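Local coordinates for IL-4-inducing protein (Schistosoma mansoni, PDB 4EL6) that binds IgE through a crystallin fold and so activates basophils independently of antigen, triggering the release of interleukin-4, at residues 10-15 with 39-44; 53-58 with 88-93. All blocks are in the same frame, centred on the assembly; numbering follows the deposited sequence.

Contact 1: 10-15 with 39-44; sequences QLYDET and SVCVPF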
# COMPACT_ATOMS: atom_id res chain seq x y z
N GLN A 10 3.92 -1.06 5.31
CA GLN A 10 5.37 -1.17 5.34
C GLN A 10 5.98 -1.24 3.96
O GLN A 10 5.54 -2.05 3.17
CB GLN A 10 5.80 -2.41 6.15
CG GLN A 10 5.32 -2.44 7.61
CD GLN A 10 5.35 -3.85 8.18
OE1 GLN A 10 5.11 -4.81 7.46
NE2 GLN A 10 5.61 -3.97 9.47
N LEU A 11 6.94 -0.34 3.64
CA LEU A 11 7.53 -0.25 2.36
C LEU A 11 9.03 -0.49 2.53
O LEU A 11 9.73 0.26 3.25
CB LEU A 11 7.32 1.12 1.72
CG LEU A 11 5.84 1.34 1.56
CD1 LEU A 11 5.44 2.30 2.66
CD2 LEU A 11 5.44 1.76 0.19
N TYR A 12 9.50 -1.56 1.93
CA TYR A 12 10.91 -1.99 2.09
C TYR A 12 11.71 -1.64 0.89
O TYR A 12 11.22 -1.76 -0.23
CB TYR A 12 10.97 -3.54 2.26
CG TYR A 12 10.31 -4.00 3.51
CD1 TYR A 12 8.95 -4.28 3.51
CD2 TYR A 12 11.02 -4.15 4.70
CE1 TYR A 12 8.31 -4.74 4.65
CE2 TYR A 12 10.37 -4.60 5.85
CZ TYR A 12 9.01 -4.87 5.81
OH TYR A 12 8.34 -5.31 6.92
N ASP A 13 12.98 -1.29 1.12
CA ASP A 13 13.88 -0.93 0.03
C ASP A 13 14.12 -2.11 -0.92
O ASP A 13 14.22 -1.95 -2.13
CB ASP A 13 15.22 -0.44 0.60
CG ASP A 13 15.25 1.05 0.93
OD1 ASP A 13 14.21 1.75 0.96
OD2 ASP A 13 16.38 1.52 1.21
N GLU A 14 14.26 -3.30 -0.36
CA GLU A 14 14.66 -4.46 -1.13
C GLU A 14 13.51 -5.44 -1.26
O GLU A 14 12.51 -5.37 -0.54
CB GLU A 14 15.83 -5.15 -0.46
CG GLU A 14 17.15 -4.39 -0.61
CD GLU A 14 18.16 -4.94 0.36
OE1 GLU A 14 18.47 -6.14 0.20
OE2 GLU A 14 18.56 -4.21 1.31
N THR A 15 13.63 -6.36 -2.18
CA THR A 15 12.63 -7.39 -2.31
C THR A 15 12.68 -8.33 -1.12
O THR A 15 13.63 -8.35 -0.36
CB THR A 15 12.82 -8.24 -3.61
OG1 THR A 15 14.09 -8.80 -3.54
CG2 THR A 15 12.69 -7.46 -4.92
N SER A 39 9.53 -4.18 -1.89
CA SER A 39 8.45 -4.96 -1.37
C SER A 39 7.58 -4.14 -0.42
O SER A 39 8.01 -3.17 0.10
CB SER A 39 8.96 -6.27 -0.70
OG SER A 39 9.98 -6.01 0.21
N VAL A 40 6.34 -4.58 -0.20
CA VAL A 40 5.36 -3.85 0.57
C VAL A 40 4.54 -4.88 1.33
O VAL A 40 4.15 -5.89 0.77
CB VAL A 40 4.43 -3.07 -0.35
CG1 VAL A 40 3.36 -2.39 0.40
CG2 VAL A 40 5.24 -2.12 -1.24
N CYS A 41 4.24 -4.58 2.60
CA CYS A 41 3.41 -5.45 3.41
C CYS A 41 2.42 -4.62 4.23
O CYS A 41 2.66 -3.48 4.57
CB CYS A 41 4.25 -6.15 4.44
SG CYS A 41 5.50 -7.27 3.75
N VAL A 42 1.39 -5.31 4.69
CA VAL A 42 0.47 -4.85 5.71
C VAL A 42 0.44 -5.91 6.80
O VAL A 42 0.25 -7.08 6.51
CB VAL A 42 -0.95 -4.67 5.17
CG1 VAL A 42 -1.84 -4.14 6.28
CG2 VAL A 42 -0.98 -3.78 3.93
N PRO A 43 0.67 -5.49 8.03
CA PRO A 43 0.68 -6.48 9.13
C PRO A 43 -0.64 -7.22 9.31
O PRO A 43 -1.73 -6.73 8.96
CB PRO A 43 1.04 -5.64 10.36
CG PRO A 43 1.64 -4.41 9.86
CD PRO A 43 1.10 -4.16 8.46
N PHE A 44 -0.54 -8.43 9.88
CA PHE A 44 -1.67 -9.18 10.26
C PHE A 44 -2.34 -8.51 11.43
O PHE A 44 -1.69 -7.89 12.22
CB PHE A 44 -1.23 -10.59 10.64
CG PHE A 44 -1.20 -11.53 9.48
CD1 PHE A 44 -2.39 -12.06 9.00
CD2 PHE A 44 0.01 -11.92 8.88
CE1 PHE A 44 -2.37 -12.95 7.93
CE2 PHE A 44 0.05 -12.84 7.84
CZ PHE A 44 -1.14 -13.35 7.34

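Contact 2: 53-58 with 88-93; sequences PYWYLF and SSIKRC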
# COMPACT_ATOMS: atom_id res chain seq x y z
N PRO A 53 -7.26 -3.36 8.45
CA PRO A 53 -6.78 -2.36 7.52
C PRO A 53 -6.71 -2.90 6.10
O PRO A 53 -6.55 -4.11 5.86
CB PRO A 53 -5.39 -2.04 8.01
CG PRO A 53 -4.98 -3.24 8.80
CD PRO A 53 -6.23 -3.77 9.40
N TYR A 54 -6.94 -2.00 5.13
CA TYR A 54 -6.78 -2.36 3.72
C TYR A 54 -6.17 -1.15 3.05
O TYR A 54 -6.63 -0.05 3.30
CB TYR A 54 -8.12 -2.72 3.03
CG TYR A 54 -7.91 -3.40 1.70
CD1 TYR A 54 -7.73 -2.65 0.54
CD2 TYR A 54 -7.91 -4.76 1.58
CE1 TYR A 54 -7.47 -3.24 -0.67
CE2 TYR A 54 -7.68 -5.39 0.38
CZ TYR A 54 -7.49 -4.61 -0.77
OH TYR A 54 -7.24 -5.20 -1.95
N TRP A 55 -5.13 -1.34 2.22
CA TRP A 55 -4.41 -0.21 1.65
C TRP A 55 -4.45 -0.24 0.14
O TRP A 55 -4.28 -1.29 -0.46
CB TRP A 55 -2.98 -0.23 2.12
CG TRP A 55 -2.78 0.05 3.58
CD1 TRP A 55 -2.90 -0.84 4.66
CD2 TRP A 55 -2.44 1.32 4.15
NE1 TRP A 55 -2.64 -0.18 5.87
CE2 TRP A 55 -2.31 1.11 5.60
CE3 TRP A 55 -2.14 2.59 3.61
CZ2 TRP A 55 -1.91 2.14 6.42
CZ3 TRP A 55 -1.74 3.60 4.50
CH2 TRP A 55 -1.66 3.35 5.87
N TYR A 56 -4.71 0.91 -0.49
CA TYR A 56 -4.58 1.06 -1.94
C TYR A 56 -3.38 1.94 -2.29
O TYR A 56 -3.16 3.04 -1.74
CB TYR A 56 -5.85 1.71 -2.49
CG TYR A 56 -7.00 0.75 -2.63
CD1 TYR A 56 -6.90 -0.33 -3.50
CD2 TYR A 56 -8.17 0.92 -1.87
CE1 TYR A 56 -7.97 -1.20 -3.64
CE2 TYR A 56 -9.20 -0.01 -2.01
CZ TYR A 56 -9.09 -0.99 -2.94
OH TYR A 56 -10.14 -1.88 -3.08
N LEU A 57 -2.59 1.44 -3.23
CA LEU A 57 -1.46 2.17 -3.80
C LEU A 57 -1.77 2.53 -5.24
O LEU A 57 -2.36 1.71 -5.96
CB LEU A 57 -0.21 1.30 -3.86
CG LEU A 57 0.09 0.44 -2.68
CD1 LEU A 57 1.35 -0.38 -2.80
CD2 LEU A 57 0.17 1.24 -1.48
N PHE A 58 -1.45 3.76 -5.65
CA PHE A 58 -1.79 4.29 -6.91
C PHE A 58 -0.58 4.82 -7.65
O PHE A 58 0.35 5.36 -7.01
CB PHE A 58 -2.71 5.52 -6.69
CG PHE A 58 -4.01 5.18 -6.06
CD1 PHE A 58 -4.13 5.14 -4.67
CD2 PHE A 58 -5.17 4.93 -6.84
CE1 PHE A 58 -5.34 4.89 -4.07
CE2 PHE A 58 -6.38 4.63 -6.24
CZ PHE A 58 -6.45 4.56 -4.86
N SER A 88 2.59 6.95 -6.35
CA SER A 88 2.34 8.40 -6.31
C SER A 88 1.34 8.82 -5.27
O SER A 88 1.32 10.00 -4.93
CB SER A 88 1.98 8.98 -7.68
OG SER A 88 3.11 8.99 -8.50
N SER A 89 0.46 7.92 -4.82
CA SER A 89 -0.46 8.23 -3.68
C SER A 89 -0.85 6.93 -3.03
O SER A 89 -0.82 5.82 -3.63
CB SER A 89 -1.64 9.09 -4.09
OG SER A 89 -2.51 8.50 -5.09
N ILE A 90 -1.32 7.03 -1.81
CA ILE A 90 -1.61 5.87 -1.04
C ILE A 90 -2.87 6.18 -0.25
O ILE A 90 -2.90 7.23 0.44
CB ILE A 90 -0.47 5.55 -0.02
CG1 ILE A 90 0.89 5.21 -0.74
CG2 ILE A 90 -0.94 4.45 0.93
CD1 ILE A 90 2.07 5.15 0.19
N LYS A 91 -3.84 5.27 -0.25
CA LYS A 91 -5.08 5.46 0.54
C LYS A 91 -5.23 4.36 1.58
O LYS A 91 -5.06 3.21 1.27
CB LYS A 91 -6.32 5.55 -0.29
CG LYS A 91 -7.52 6.01 0.52
CD LYS A 91 -8.74 6.26 -0.36
CE LYS A 91 -8.70 7.69 -0.87
NZ LYS A 91 -10.04 8.17 -1.30
N ARG A 92 -5.44 4.76 2.81
CA ARG A 92 -5.73 3.85 3.92
C ARG A 92 -7.23 3.68 4.09
O ARG A 92 -7.99 4.67 4.16
CB ARG A 92 -5.12 4.36 5.22
CG ARG A 92 -5.38 3.46 6.45
CD ARG A 92 -4.79 4.03 7.74
NE ARG A 92 -5.26 3.26 8.87
CZ ARG A 92 -5.04 3.58 10.15
NH1 ARG A 92 -4.31 4.64 10.49
NH2 ARG A 92 -5.58 2.83 11.11
N CYS A 93 -7.65 2.42 4.04
CA CYS A 93 -9.02 2.07 4.14
C CYS A 93 -9.29 0.98 5.17
O CYS A 93 -8.40 0.53 5.91
CB CYS A 93 -9.47 1.59 2.77
SG CYS A 93 -9.09 2.80 1.44

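Contact 1: 10-15 with 39-44
Q10 and C41 form a hydrogen-bonded antiparallel pair: Q10 N reaches C41 O at 2.8 Å in a nearly straight bond (170° at the hydrogen), and C41 N returns to Q10 O. Y12 and S39 make the next such pair, but unequally. Y12 N to S39 O is a good bond, while S39 N to Y12 O, at 3.4 Å, is weak; Y12 also bonds to the backbone of G38.

A side-chain bond adds to the pairing at that end. S39 OG donates to the carbonyl oxygen of E14 at 2.7 Å, in the plane of that carbonyl, and is also bonded to E17 N. With chi1 at 50° the hydroxyl sits between its own backbone N and carbonyl carbon, close to Y12 CB, where it can meet the turn that follows strand 9-12. One buried hydroxyl thus ties the turn at two places to strand 39-41.

These two strands are the middle pair of the four-stranded antiparallel sheet 21-24, 9-12, 39-41, 75-76, one of the two sheets of this βγ-crystallin-type domain.

The face bearing Q10, Y12, S39 and C41 combines sulfur, ring and amide. C41 SG, in a disulfide with C75, approaches the Y12 ring obliquely and comes within 3.9 Å of its CE1, a Cys sulfur-aromatic contact. S39 O lies at the edge of the same ring, in its plane. Beyond CG the Q10 chain is extended, which lays its amide alongside C41 and the loop residue P43: OE1 is 3.4 Å from C41 CB and NE2 4.0 Å from P43 CG.

On the other face L11 and V40 lie side by side, pointing the same way, with L11 CD2 4.1 Å from V40 CG2.

Contact 2: 53-58 with 88-93
A classic beta bulge lies where strand 52-58 ends and 89-95 begins, in the three-stranded antiparallel sheet of the crystallin-type domain: S88 and S89 stand opposite the single residue F58. F58 O accepts a bond from S88 N at 2.8 Å and a weak one from S89 N, and F58 N donates to S89 O (3.0 Å). Beyond it Y56 and K91 pair regularly, both donors in the carbonyl planes, whereas Y54 N comes to C93 O from well above its carbonyl plane.

On the face of W55 and R92, the arginine chain, extended from CG to NE with CG anti to the backbone N (chi1 180°), runs over the indole. R92 CB sits 3.7 Å from the centroid of the six-membered ring of W55, a CH-pi contact, and the guanidinium plane is 21° from that of the ring. I90 CG2 meets the indole edge at W55 CE3 (3.5 Å). On the other face C93 SG, joined to C103, lies at the edge of the Y56 ring, 3.9 Å from CD2, and K91 CB is 4.0 Å from F58 CE1.

W55 NE1 donates to Y7 O and R92 NH1 to Y25 O, so indole and guanidinium are each pinned by a polar bond while the R92 methylenes lie on the indole face and the I90 methyl at its edge.

How the contacts relate
From the N terminus, strand 9-12 comes first; contact 1 closes when the chain, having passed through strand 21-24, returns as strand 39-41. Strand 52-58 follows, and contact 2 closes a second loop once the chain has gone through strand 67-71 and then strand 75-76, which joins the first sheet beside 39-41, and come back at 88-93. The two closures therefore stand in series, neither nesting nor crossing. Each pairs strands within a different sheet, and their centres are about 13 Å apart. Side chains of 39-44 and 53-58 pack together where the sheets meet: V42 CG2 lies 3.6 Å from W55 CD1, V42 CG1 touches P53, and V40 approaches L57. L9 joins this interior, touching V40, V42, W55, L57 and I90.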